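Local coordinates for protein ATP phosphoribosyltransferase (Methanobacterium thermoautotrophicum, PDB 2VD3) that probably catalyses the magnesium-dependent condensation of ATP with 5-phosphoribose 1-diphosphate, the first and rate-controlling step of histidine biosynthesis, at residues Met220-Arg225 / Ala276-Val281; Asp229-Leu234 / Asn269-Val274; Val117-Phe122 / Gly153-Ile158; Leu98-Asp103 / Arg174-Ile179. All blocks are in the same frame, centred on the assembly; numbering follows the deposited sequence.

Contact 1 (Met220-Arg225 / Ala276-Val281). With HIS (histidine), chain C.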
loop_
_atom_site.group_PDB
_atom_site.type_symbol
_atom_site.label_atom_id
_atom_site.label_comp_id
_atom_site.label_asym_id
_atom_site.label_seq_id
_atom_site.Cartn_x
_atom_site.Cartn_y
_atom_site.Cartn_z
ATOM N N MET A 220 14.779 -40.487 10.619
ATOM C CA MET A 220 14.343 -41.888 10.560
ATOM C C MET A 220 14.901 -42.574 9.315
ATOM O O MET A 220 15.011 -41.954 8.255
ATOM C CB MET A 220 12.815 -41.991 10.517
ATOM C CG MET A 220 12.085 -41.331 11.660
ATOM S SD MET A 220 10.345 -41.040 11.293
ATOM C CE MET A 220 9.585 -42.604 11.710
ATOM N N LEU A 221 15.229 -43.859 9.449
ATOM C CA LEU A 221 15.788 -44.644 8.343
ATOM C C LEU A 221 15.483 -46.132 8.471
ATOM O O LEU A 221 15.280 -46.643 9.575
ATOM C CB LEU A 221 17.305 -44.432 8.226
ATOM C CG LEU A 221 18.227 -44.730 9.417
ATOM C CD1 LEU A 221 18.483 -46.228 9.632
ATOM C CD2 LEU A 221 19.542 -44.024 9.203
ATOM N N ASN A 222 15.459 -46.813 7.329
ATOM C CA ASN A 222 15.377 -48.263 7.283
ATOM C C ASN A 222 16.768 -48.857 7.052
ATOM O O ASN A 222 17.458 -48.486 6.103
ATOM C CB ASN A 222 14.414 -48.709 6.181
ATOM C CG ASN A 222 12.970 -48.348 6.481
ATOM O OD1 ASN A 222 12.529 -48.381 7.633
ATOM N ND2 ASN A 222 12.218 -48.018 5.435
ATOM N N ILE A 223 17.178 -49.767 7.933
ATOM C CA ILE A 223 18.477 -50.427 7.812
ATOM C C ILE A 223 18.340 -51.937 7.937
ATOM O O ILE A 223 17.534 -52.432 8.728
ATOM C CB ILE A 223 19.521 -49.871 8.840
ATOM C CG1 ILE A 223 20.935 -50.363 8.530
ATOM C CG2 ILE A 223 19.163 -50.238 10.262
ATOM C CD1 ILE A 223 21.570 -49.737 7.320
ATOM N N ASP A 224 19.116 -52.664 7.138
ATOM C CA ASP A 224 19.236 -54.106 7.298
ATOM C C ASP A 224 20.015 -54.367 8.585
ATOM O O ASP A 224 21.022 -53.700 8.858
ATOM C CB ASP A 224 19.914 -54.744 6.079
ATOM C CG ASP A 224 19.148 -54.486 4.782
ATOM O OD1 ASP A 224 18.417 -55.395 4.329
ATOM O OD2 ASP A 224 19.259 -53.369 4.225
ATOM N N ARG A 225 19.526 -55.326 9.371
ATOM C CA ARG A 225 20.050 -55.636 10.708
ATOM C C ARG A 225 21.564 -55.883 10.774
ATOM O O ARG A 225 22.199 -55.581 11.789
ATOM C CB ARG A 225 19.310 -56.845 11.281
ATOM C CG ARG A 225 19.302 -56.924 12.785
ATOM C CD ARG A 225 18.062 -57.642 13.252
ATOM N NE ARG A 225 17.806 -57.389 14.666
ATOM C CZ ARG A 225 16.614 -57.508 15.244
ATOM N NH1 ARG A 225 16.481 -57.254 16.540
ATOM N NH2 ARG A 225 15.556 -57.874 14.529
ATOM N N ALA A 276 21.921 -47.558 4.779
ATOM C CA ALA A 276 20.692 -46.884 5.167
ATOM C C ALA A 276 19.920 -46.451 3.934
ATOM O O ALA A 276 20.500 -45.942 2.970
ATOM C CB ALA A 276 20.990 -45.697 6.044
ATOM N N ARG A 277 18.614 -46.693 3.952
ATOM C CA ARG A 277 17.725 -46.168 2.917
ATOM C C ARG A 277 16.503 -45.489 3.529
ATOM O O ARG A 277 16.271 -45.590 4.741
ATOM C CB ARG A 277 17.342 -47.250 1.889
ATOM C CG ARG A 277 16.883 -48.591 2.448
ATOM C CD ARG A 277 17.083 -49.685 1.400
ATOM N NE ARG A 277 16.975 -51.041 1.947
ATOM C CZ ARG A 277 15.966 -51.878 1.706
ATOM N NH1 ARG A 277 15.964 -53.095 2.249
ATOM N NH2 ARG A 277 14.959 -51.508 0.918
ATOM N N ASP A 278 15.749 -44.783 2.684
ATOM C CA ASP A 278 14.486 -44.125 3.053
ATOM C C ASP A 278 14.654 -43.157 4.219
ATOM O O ASP A 278 13.890 -43.184 5.191
ATOM C CB ASP A 278 13.408 -45.170 3.368
ATOM C CG ASP A 278 13.454 -46.352 2.424
ATOM O OD1 ASP A 278 13.506 -46.128 1.200
ATOM O OD2 ASP A 278 13.443 -47.502 2.910
ATOM N N ILE A 279 15.664 -42.303 4.112
ATOM C CA ILE A 279 15.982 -41.375 5.185
ATOM C C ILE A 279 14.972 -40.230 5.244
ATOM O O ILE A 279 14.799 -39.479 4.279
ATOM C CB ILE A 279 17.420 -40.834 5.086
ATOM C CG1 ILE A 279 18.414 -41.994 4.928
ATOM C CG2 ILE A 279 17.750 -40.002 6.325
ATOM C CD1 ILE A 279 19.803 -41.558 4.483
ATOM N N LEU A 280 14.306 -40.126 6.387
ATOM C CA LEU A 280 13.283 -39.125 6.600
ATOM C C LEU A 280 13.781 -38.137 7.618
ATOM O O LEU A 280 14.436 -38.507 8.610
ATOM C CB LEU A 280 11.986 -39.756 7.120
ATOM C CG LEU A 280 11.519 -41.117 6.599
ATOM C CD1 LEU A 280 10.227 -41.482 7.281
ATOM C CD2 LEU A 280 11.373 -41.140 5.070
ATOM N N VAL A 281 13.471 -36.872 7.360
ATOM C CA VAL A 281 13.723 -35.817 8.315
ATOM C C VAL A 281 12.364 -35.261 8.684
ATOM O O VAL A 281 11.677 -34.699 7.839
ATOM C CB VAL A 281 14.656 -34.728 7.743
ATOM C CG1 VAL A 281 15.022 -33.725 8.828
ATOM C CG2 VAL A 281 15.935 -35.358 7.162
HETATM N N HIS C . 9.401 -48.304 7.682
HETATM C CA HIS C . 8.486 -47.270 7.094
HETATM C C HIS C . 8.637 -47.191 5.581
HETATM O O HIS C . 7.823 -46.567 4.902
HETATM C CB HIS C . 8.751 -45.893 7.712
HETATM C CG HIS C . 10.179 -45.449 7.613
HETATM N ND1 HIS C . 10.986 -45.286 8.720
HETATM C CD2 HIS C . 10.943 -45.136 6.541
HETATM C CE1 HIS C . 12.187 -44.892 8.332
HETATM N NE2 HIS C . 12.187 -44.798 7.013
HETATM O OXT HIS C . 9.579 -47.745 4.998
#
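Asn222 and Asp278 meet amide to carboxylate, their planes turned 74° apart, so that ND2 reaches OD2 of Asp278 at 2.9 Å while keeping that oxygen close to its own amide plane. OD2 is approached on its anti side and also takes a hydrogen bond from Thr239 of the second subunit. With CG beside the backbone N (chi1 -68°), the Asn222 amide faces the bound histidine: ND2 gives its other hydrogen to the ligand carboxylate atom OXT at 2.7 Å, and OD1 accepts from the ligand amino N at 3.1 Å. The ligand ring is held from segment 276-281, its NE2 donating to Asp278 O at 3.0 Å. Leu280 CG and CD1 lie over one face of the ring, Met220 CB meets CE1 from the same side, and the Asn222 amide lies over the other. Without that amide, as with an alanine here, the ligand's amino and carboxylate groups would probably each lose their partner on this strand, and Asp278 OD2 one of its donors. On the same face, Arg277 extends toward Asp224, a long salt bridge with NH1 3.9 Å from OD2 and the two flat groups 22° from coplanar. Beneath, Leu221 CD2 packs on Ala276 CB at 3.9 Å. The backbones pair antiparallel through Met220 with Leu280 and Asn222 with Arg277, with a beta bulge between. Strand 252-260 flanks 216-224 on its other edge, helix 264-272 covers the Leu221 side, and residues 279-281 pair with a strand of the second subunit, which carries the sheet across the regulatory interface where histidine sits.

Contact 2 (Asp229-Leu234 / Asn269-Val274)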
loop_
_atom_site.group_PDB
_atom_site.type_symbol
_atom_site.label_atom_id
_atom_site.label_comp_id
_atom_site.label_asym_id
_atom_site.label_seq_id
_atom_site.Cartn_x
_atom_site.Cartn_y
_atom_site.Cartn_z
ATOM N N ASP A 229 24.728 -51.967 13.699
ATOM C CA ASP A 229 25.805 -51.539 14.596
ATOM C C ASP A 229 26.462 -50.211 14.188
ATOM O O ASP A 229 26.638 -49.321 15.026
ATOM C CB ASP A 229 26.860 -52.643 14.755
ATOM C CG ASP A 229 27.361 -53.179 13.422
ATOM O OD1 ASP A 229 26.633 -53.069 12.407
ATOM O OD2 ASP A 229 28.487 -53.725 13.396
ATOM N N ARG A 230 26.812 -50.073 12.911
ATOM C CA ARG A 230 27.441 -48.843 12.421
ATOM C C ARG A 230 26.500 -47.632 12.488
ATOM O O ARG A 230 26.956 -46.492 12.597
ATOM C CB ARG A 230 28.008 -49.034 11.010
ATOM C CG ARG A 230 29.297 -49.858 10.982
ATOM C CD ARG A 230 29.870 -50.003 9.577
ATOM N NE ARG A 230 28.956 -50.698 8.669
ATOM C CZ ARG A 230 29.286 -51.142 7.458
ATOM N NH1 ARG A 230 28.377 -51.754 6.714
ATOM N NH2 ARG A 230 30.519 -50.980 6.988
ATOM N N VAL A 231 25.194 -47.897 12.442
ATOM C CA VAL A 231 24.173 -46.857 12.581
ATOM C C VAL A 231 24.082 -46.317 14.020
ATOM O O VAL A 231 23.760 -45.142 14.217
ATOM C CB VAL A 231 22.787 -47.347 12.081
ATOM C CG1 VAL A 231 21.724 -46.262 12.241
ATOM C CG2 VAL A 231 22.870 -47.790 10.621
ATOM N N ARG A 232 24.365 -47.174 15.009
ATOM C CA ARG A 232 24.455 -46.770 16.424
ATOM C C ARG A 232 25.488 -45.673 16.601
ATOM O O ARG A 232 25.190 -44.617 17.155
ATOM C CB ARG A 232 24.878 -47.939 17.322
ATOM C CG ARG A 232 23.891 -49.066 17.469
ATOM C CD ARG A 232 24.489 -50.196 18.301
ATOM N N ALA A 233 26.704 -45.943 16.125
ATOM C CA ALA A 233 27.826 -45.011 16.241
ATOM C C ALA A 233 27.615 -43.710 15.463
ATOM O O ALA A 233 28.210 -42.688 15.797
ATOM C CB ALA A 233 29.133 -45.689 15.816
ATOM N N LEU A 234 26.771 -43.751 14.432
ATOM C CA LEU A 234 26.506 -42.572 13.602
ATOM C C LEU A 234 25.374 -41.704 14.158
ATOM O O LEU A 234 25.377 -40.480 13.990
ATOM C CB LEU A 234 26.193 -42.979 12.157
ATOM C CG LEU A 234 27.274 -43.644 11.298
ATOM C CD1 LEU A 234 26.671 -44.094 9.981
ATOM C CD2 LEU A 234 28.483 -42.738 11.057
ATOM N N ASN A 269 25.422 -38.933 4.050
ATOM C CA ASN A 269 26.465 -39.630 3.286
ATOM C C ASN A 269 27.054 -40.819 4.052
ATOM O O ASN A 269 27.294 -41.881 3.475
ATOM C CB ASN A 269 27.582 -38.666 2.870
ATOM C CG ASN A 269 27.054 -37.337 2.353
ATOM O OD1 ASN A 269 25.885 -37.212 2.005
ATOM N ND2 ASN A 269 27.924 -36.332 2.304
ATOM N N ARG A 270 27.277 -40.626 5.350
ATOM C CA ARG A 270 27.735 -41.689 6.242
ATOM C C ARG A 270 26.697 -42.806 6.429
ATOM O O ARG A 270 27.051 -43.984 6.522
ATOM C CB ARG A 270 28.166 -41.097 7.590
ATOM C CG ARG A 270 29.673 -40.873 7.702
ATOM C CD ARG A 270 30.034 -39.798 8.728
ATOM N NE ARG A 270 30.537 -38.565 8.107
ATOM C CZ ARG A 270 31.802 -38.142 8.171
ATOM N NH1 ARG A 270 32.718 -38.835 8.842
ATOM N NH2 ARG A 270 32.157 -37.016 7.566
ATOM N N LEU A 271 25.419 -42.439 6.468
ATOM C CA LEU A 271 24.334 -43.423 6.564
ATOM C C LEU A 271 24.155 -44.234 5.277
ATOM O O LEU A 271 24.052 -45.462 5.335
ATOM C CB LEU A 271 23.007 -42.765 6.971
ATOM C CG LEU A 271 22.885 -42.118 8.355
ATOM C CD1 LEU A 271 21.583 -41.313 8.465
ATOM C CD2 LEU A 271 23.015 -43.142 9.487
ATOM N N LYS A 272 24.123 -43.547 4.132
ATOM C CA LYS A 272 23.966 -44.193 2.821
ATOM C C LYS A 272 25.075 -45.205 2.519
ATOM O O LYS A 272 24.807 -46.291 2.001
ATOM C CB LYS A 272 23.900 -43.146 1.701
ATOM C CG LYS A 272 22.636 -42.282 1.695
ATOM C CD LYS A 272 21.379 -43.058 1.327
ATOM C CE LYS A 272 21.357 -43.454 -0.143
ATOM N NZ LYS A 272 20.284 -44.455 -0.397
ATOM N N ALA A 273 26.309 -44.837 2.857
ATOM C CA ALA A 273 27.483 -45.688 2.669
ATOM C C ALA A 273 27.448 -46.958 3.537
ATOM O O ALA A 273 28.187 -47.909 3.285
ATOM C CB ALA A 273 28.755 -44.890 2.935
ATOM N N VAL A 274 26.579 -46.966 4.548
ATOM C CA VAL A 274 26.440 -48.111 5.454
ATOM C C VAL A 274 25.224 -48.995 5.113
ATOM O O VAL A 274 25.068 -50.095 5.649
ATOM C CB VAL A 274 26.484 -47.651 6.949
ATOM C CG1 VAL A 274 25.562 -48.477 7.857
ATOM C CG2 VAL A 274 27.920 -47.677 7.458
#
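Arg230 and Val274 are 7.1 Å apart at their CA atoms and Val231 and Leu271 6.9 Å, a close approach of two helical segments that no hydrogen bond bridges. Val274 stands between them. Its CG2 lies over one face of the Arg230 guanidinium, off toward the rim, and comes within 3.4 Å of NE; its other methyl, CG1, turns to Val231 CG2 at 3.9 Å. The arginine chain bends at chi3 (-62°), which folds the flat group back across the valine, and NH1 is held there by a hydrogen bond to Asn227. One turn further on, Leu234 points toward segment 269-274, and its CG, beside the backbone N (chi1 -65°), carries the two methyls to Arg270 and Leu271. CD1 sits 3.5 Å from the backbone O of Arg270 and 3.8 Å from CD2 of Leu271, whereas CD2 rests on the aliphatic root of Arg270, 3.8 Å from its CB. The leucine and the arginine cross at about a right angle, and the guanidinium of Arg270 leads away from the contact. Leu271 and Val231 are the buried members: Leu271 leans on Leu221 and Val231 on Ile223, both of strand 216-224, while the arginines border the solvent. Helices 228-234 and 264-272 thus lie side by side on one face of a four-stranded antiparallel sheet, each meeting strand 216-224. Two helices backed on such a sheet make up the ferredoxin-like, GlnB-type C-terminal domain that long-form HisG enzymes carry for regulation.

Contact 3 (Val117-Phe122 / Gly153-Ile158)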
loop_
_atom_site.group_PDB
_atom_site.type_symbol
_atom_site.label_atom_id
_atom_site.label_comp_id
_atom_site.label_asym_id
_atom_site.label_seq_id
_atom_site.Cartn_x
_atom_site.Cartn_y
_atom_site.Cartn_z
ATOM N N VAL A 117 30.977 14.607 15.553
ATOM C CA VAL A 117 29.530 14.432 15.587
ATOM C C VAL A 117 29.179 13.006 15.181
ATOM O O VAL A 117 29.679 12.498 14.175
ATOM C CB VAL A 117 28.803 15.473 14.699
ATOM C CG1 VAL A 117 27.307 15.220 14.681
ATOM C CG2 VAL A 117 29.100 16.892 15.198
ATOM N N ILE A 118 28.347 12.361 15.997
ATOM C CA ILE A 118 27.841 11.022 15.701
ATOM C C ILE A 118 26.327 11.056 15.580
ATOM O O ILE A 118 25.639 11.497 16.506
ATOM C CB ILE A 118 28.232 9.993 16.786
ATOM C CG1 ILE A 118 29.748 9.985 17.003
ATOM C CG2 ILE A 118 27.726 8.592 16.400
ATOM C CD1 ILE A 118 30.176 9.417 18.357
ATOM N N ALA A 119 25.823 10.585 14.438
ATOM C CA ALA A 119 24.392 10.477 14.195
ATOM C C ALA A 119 23.915 9.074 14.559
ATOM O O ALA A 119 24.587 8.080 14.265
ATOM C CB ALA A 119 24.065 10.784 12.736
ATOM N N THR A 120 22.749 8.999 15.191
ATOM C CA THR A 120 22.275 7.748 15.734
ATOM C C THR A 120 20.753 7.714 15.806
ATOM O O THR A 120 20.090 8.747 15.742
ATOM C CB THR A 120 22.872 7.494 17.139
ATOM O OG1 THR A 120 22.581 6.153 17.560
ATOM C CG2 THR A 120 22.315 8.484 18.159
ATOM N N GLU A 121 20.204 6.511 15.909
ATOM C CA GLU A 121 18.806 6.366 16.279
ATOM C C GLU A 121 18.737 5.962 17.741
ATOM O O GLU A 121 17.654 5.896 18.315
ATOM C CB GLU A 121 18.100 5.357 15.383
ATOM C CG GLU A 121 18.068 5.780 13.931
ATOM C CD GLU A 121 17.207 4.878 13.089
ATOM O OE1 GLU A 121 17.739 4.308 12.117
ATOM O OE2 GLU A 121 16.007 4.727 13.403
ATOM N N PHE A 122 19.911 5.735 18.338
ATOM C CA PHE A 122 20.023 5.249 19.717
ATOM C C PHE A 122 20.904 6.156 20.580
ATOM O O PHE A 122 21.981 5.741 21.006
ATOM C CB PHE A 122 20.552 3.807 19.732
ATOM C CG PHE A 122 19.658 2.833 19.025
ATOM C CD1 PHE A 122 19.782 2.625 17.650
ATOM C CD2 PHE A 122 18.682 2.137 19.727
ATOM C CE1 PHE A 122 18.942 1.744 16.987
ATOM C CE2 PHE A 122 17.842 1.245 19.080
ATOM C CZ PHE A 122 17.967 1.051 17.703
ATOM N N GLY A 153 26.563 16.081 5.402
ATOM C CA GLY A 153 27.342 16.925 6.316
ATOM C C GLY A 153 26.773 17.155 7.713
ATOM O O GLY A 153 27.170 18.103 8.390
ATOM N N VAL A 154 25.855 16.292 8.148
ATOM C CA VAL A 154 25.267 16.375 9.491
ATOM C C VAL A 154 26.175 15.743 10.526
ATOM O O VAL A 154 26.254 16.225 11.659
ATOM C CB VAL A 154 23.873 15.689 9.565
ATOM C CG1 VAL A 154 23.443 15.471 11.011
ATOM C CG2 VAL A 154 22.837 16.512 8.833
ATOM N N ALA A 155 26.861 14.672 10.131
ATOM C CA ALA A 155 27.693 13.898 11.051
ATOM C C ALA A 155 29.007 13.437 10.430
ATOM O O ALA A 155 29.104 13.262 9.215
ATOM C CB ALA A 155 26.915 12.694 11.563
ATOM N N ASP A 156 30.012 13.245 11.282
ATOM C CA ASP A 156 31.262 12.592 10.900
ATOM C C ASP A 156 31.100 11.077 10.989
ATOM O O ASP A 156 31.562 10.346 10.117
ATOM C CB ASP A 156 32.407 13.044 11.809
ATOM C CG ASP A 156 32.534 14.554 11.886
ATOM O OD1 ASP A 156 32.785 15.193 10.839
ATOM O OD2 ASP A 156 32.387 15.101 12.999
ATOM N N LEU A 157 30.436 10.617 12.048
ATOM C CA LEU A 157 30.220 9.190 12.290
ATOM C C LEU A 157 28.746 8.848 12.473
ATOM O O LEU A 157 27.911 9.712 12.751
ATOM C CB LEU A 157 30.987 8.730 13.529
ATOM C CG LEU A 157 32.481 9.023 13.628
ATOM C CD1 LEU A 157 32.918 8.980 15.075
ATOM C CD2 LEU A 157 33.262 8.033 12.797
ATOM N N ILE A 158 28.435 7.569 12.320
ATOM C CA ILE A 158 27.075 7.096 12.494
ATOM C C ILE A 158 27.075 5.844 13.348
ATOM O O ILE A 158 28.114 5.227 13.557
ATOM C CB ILE A 158 26.363 6.811 11.129
ATOM C CG1 ILE A 158 26.940 5.565 10.446
ATOM C CG2 ILE A 158 26.458 8.025 10.199
ATOM C CD1 ILE A 158 25.983 4.880 9.483
#
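Val117 O takes two backbone donors from the opposite segment: Leu157 N at 2.9 Å in a nearly straight bond, and Asp156 N in a weak, bent one. Asp156 returns the grip with its side chain. CG stands beside its own backbone N (chi1 -53°), which carries OD2 to Val117 N at 3.0 Å; the N-H arrives on the anti side of the carboxylate, 17° out of its plane, and almost in line at 175°. Both polar atoms of Val117 are therefore held by residues 156-157 at the start of the strand. Further along, Ala119 N donates to Leu157 O at 2.8 Å. These bonds set Ile118 beside Leu157 and Ala119 beside Ile158 in parallel register, as expected of strands 117-120 and 157-162 in the alpha/beta sheet of the periplasmic-binding-protein-like catalytic region. Helix 123-132 follows the first strand, and strand 138-141 pairs with its other edge. On one face Ile118 and Leu157 lie obliquely, CG1 of the isoleucine 3.8 Å from CD1 of the leucine, and Ile118 also touches Leu98 of strand 94-101. Cutting Ile118 back to an alanine is likely to open a gap beside Leu157 and Leu98 and give the leucine methyls freedom to turn. On the face opposite Ile118 the packing is close and small, Ala119 CB meeting Ala155 CB at 3.6 Å. At the start of the strand Val117 CG1 rests against Val154 O. Beyond the paired region, Thr120 OG1 accepts from Phe122 N, an ST turn that brings the chain to the N-cap of the helix.

Contact 4 (Leu98-Asp103 / Arg174-Ile179). With MG (magnesium ion), chain M.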
loop_
_atom_site.group_PDB
_atom_site.type_symbol
_atom_site.label_atom_id
_atom_site.label_comp_id
_atom_site.label_asym_id
_atom_site.label_seq_id
_atom_site.Cartn_x
_atom_site.Cartn_y
_atom_site.Cartn_z
ATOM N N LEU A 98 29.456 1.265 15.454
ATOM C CA LEU A 98 29.905 2.621 15.169
ATOM C C LEU A 98 30.676 2.567 13.864
ATOM O O LEU A 98 31.604 1.775 13.724
ATOM C CB LEU A 98 30.796 3.153 16.292
ATOM C CG LEU A 98 31.187 4.636 16.277
ATOM C CD1 LEU A 98 29.984 5.549 16.490
ATOM C CD2 LEU A 98 32.235 4.900 17.339
ATOM N N ALA A 99 30.278 3.401 12.906
ATOM C CA ALA A 99 30.853 3.366 11.562
ATOM C C ALA A 99 31.314 4.741 11.093
ATOM O O ALA A 99 30.760 5.765 11.501
ATOM C CB ALA A 99 29.861 2.765 10.575
ATOM N N ALA A 100 32.333 4.746 10.235
ATOM C CA ALA A 100 32.900 5.973 9.678
ATOM C C ALA A 100 32.998 5.888 8.149
ATOM O O ALA A 100 33.154 4.790 7.612
ATOM C CB ALA A 100 34.272 6.228 10.278
ATOM N N PRO A 101 32.858 7.034 7.443
ATOM C CA PRO A 101 33.231 7.131 6.022
ATOM C C PRO A 101 34.551 6.417 5.760
ATOM O O PRO A 101 35.555 6.762 6.374
ATOM C CB PRO A 101 33.394 8.637 5.818
ATOM C CG PRO A 101 32.384 9.231 6.747
ATOM C CD PRO A 101 32.273 8.297 7.934
ATOM N N GLU A 102 34.540 5.422 4.872
ATOM C CA GLU A 102 35.680 4.506 4.722
ATOM C C GLU A 102 37.029 5.198 4.510
ATOM O O GLU A 102 38.059 4.690 4.947
ATOM C CB GLU A 102 35.421 3.465 3.622
ATOM C CG GLU A 102 35.640 3.951 2.185
ATOM C CD GLU A 102 35.110 2.974 1.145
ATOM O OE1 GLU A 102 34.273 2.107 1.496
ATOM O OE2 GLU A 102 35.524 3.079 -0.028
ATOM N N ASP A 103 37.010 6.363 3.862
ATOM C CA ASP A 103 38.230 7.130 3.600
ATOM C C ASP A 103 38.713 7.958 4.795
ATOM O O ASP A 103 39.698 8.693 4.680
ATOM C CB ASP A 103 38.036 8.042 2.379
ATOM C CG ASP A 103 37.883 7.262 1.086
ATOM O OD1 ASP A 103 38.731 6.386 0.816
ATOM O OD2 ASP A 103 36.913 7.528 0.339
ATOM N N ARG A 174 32.911 1.990 7.016
ATOM C CA ARG A 174 33.640 0.927 7.696
ATOM C C ARG A 174 33.305 0.889 9.192
ATOM O O ARG A 174 33.290 1.932 9.857
ATOM C CB ARG A 174 35.139 1.128 7.479
ATOM C CG ARG A 174 36.039 0.172 8.240
ATOM C CD ARG A 174 37.512 0.559 8.105
ATOM N NE ARG A 174 37.827 1.835 8.751
ATOM C CZ ARG A 174 38.127 2.961 8.103
ATOM N NH1 ARG A 174 38.158 2.989 6.775
ATOM N NH2 ARG A 174 38.407 4.067 8.788
ATOM N N VAL A 175 33.033 -0.312 9.709
ATOM C CA VAL A 175 32.764 -0.523 11.140
ATOM C C VAL A 175 34.037 -0.250 11.925
ATOM O O VAL A 175 35.057 -0.899 11.694
ATOM C CB VAL A 175 32.297 -1.974 11.442
ATOM C CG1 VAL A 175 32.124 -2.196 12.937
ATOM C CG2 VAL A 175 31.004 -2.294 10.716
ATOM N N ILE A 176 33.994 0.718 12.836
ATOM C CA ILE A 176 35.171 1.005 13.667
ATOM C C ILE A 176 35.001 0.548 15.122
ATOM O O ILE A 176 35.945 0.597 15.909
ATOM C CB ILE A 176 35.692 2.482 13.523
ATOM C CG1 ILE A 176 34.635 3.512 13.927
ATOM C CG2 ILE A 176 36.171 2.741 12.103
ATOM C CD1 ILE A 176 34.895 4.152 15.257
ATOM N N ASP A 177 33.794 0.082 15.453
ATOM C CA ASP A 177 33.518 -0.594 16.726
ATOM C C ASP A 177 32.107 -1.174 16.774
ATOM O O ASP A 177 31.221 -0.751 16.023
ATOM C CB ASP A 177 33.728 0.338 17.919
ATOM C CG ASP A 177 34.097 -0.411 19.187
ATOM O OD1 ASP A 177 34.031 -1.663 19.199
ATOM O OD2 ASP A 177 34.460 0.255 20.178
ATOM N N THR A 178 31.923 -2.168 17.643
ATOM C CA THR A 178 30.599 -2.686 17.956
ATOM C C THR A 178 30.179 -2.128 19.312
ATOM O O THR A 178 30.875 -2.303 20.303
ATOM C CB THR A 178 30.554 -4.236 17.949
ATOM O OG1 THR A 178 30.929 -4.721 16.653
ATOM C CG2 THR A 178 29.152 -4.741 18.268
ATOM N N ILE A 179 29.039 -1.445 19.336
ATOM C CA ILE A 179 28.533 -0.822 20.567
ATOM C C ILE A 179 27.709 -1.796 21.403
ATOM O O ILE A 179 27.828 -1.821 22.615
ATOM C CB ILE A 179 27.693 0.441 20.254
ATOM C CG1 ILE A 179 28.458 1.355 19.287
ATOM C CG2 ILE A 179 27.337 1.177 21.527
ATOM C CD1 ILE A 179 27.636 2.479 18.706
HETATM MG MG MG M . 34.538 -2.371 21.465
#
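Leu98 O accepts two neighbouring N-H groups across the sheet, Ile176 N at 2.8 Å and Asp177 N in a longer bond of 3.3 Å, while Leu98 N gives to Asp177 O at 2.7 Å. Ile176 and Asp177 both face Leu98, the mark of a classic beta bulge. Beside it the Leu98 side chain, CG anti to the backbone N (chi1 -171°), brings CD2 to 3.5 Å from CD1 of Ile176, and its CB lies against the Ile179 methyl CD1. Past the bulge, Ala100 and Arg174 exchange paired backbone bonds. The arginine chain bends at chi3 (66°), and its guanidinium turns an edge to Glu102 O just after the strand ends, although the NH1 contact is too short for its length to be trusted. Glu102 is steadied in turn by His172 through OE2. At the other end Asp177 points its carboxylate away from Leu98; OD1 binds a magnesium ion at 2.4 Å, and OD2 is positioned by Tyr129 of helix 123-132. Strands 94-101 and 173-188 run antiparallel, with strand 157-162 on the other edge of 94-101, a junction within the mixed central sheet of the periplasmic-binding-protein-like catalytic region.

From the N terminus, strand 94-101 opens contact 4, which closes only when strand 173-188 comes back to pair with it. Within that loop contact 3 opens and closes, joining strand 117-120 to strand 157-162. Because 157-162 also pairs with 94-101, the two contacts meet, with Ile158 O 2.9 Å from Ala99 N, and tie four strands of one mixed sheet. Later in the chain, strand 216-224 opens contact 1, and contact 2 forms and finishes before 279-283 completes it. There the helices of contact 2 pack on the strands of contact 1, Lys272 against Ile279. The two pairs stay apart: centres of contacts 1 and 3 are about 58 Å distant, in the regulatory and catalytic regions respectively.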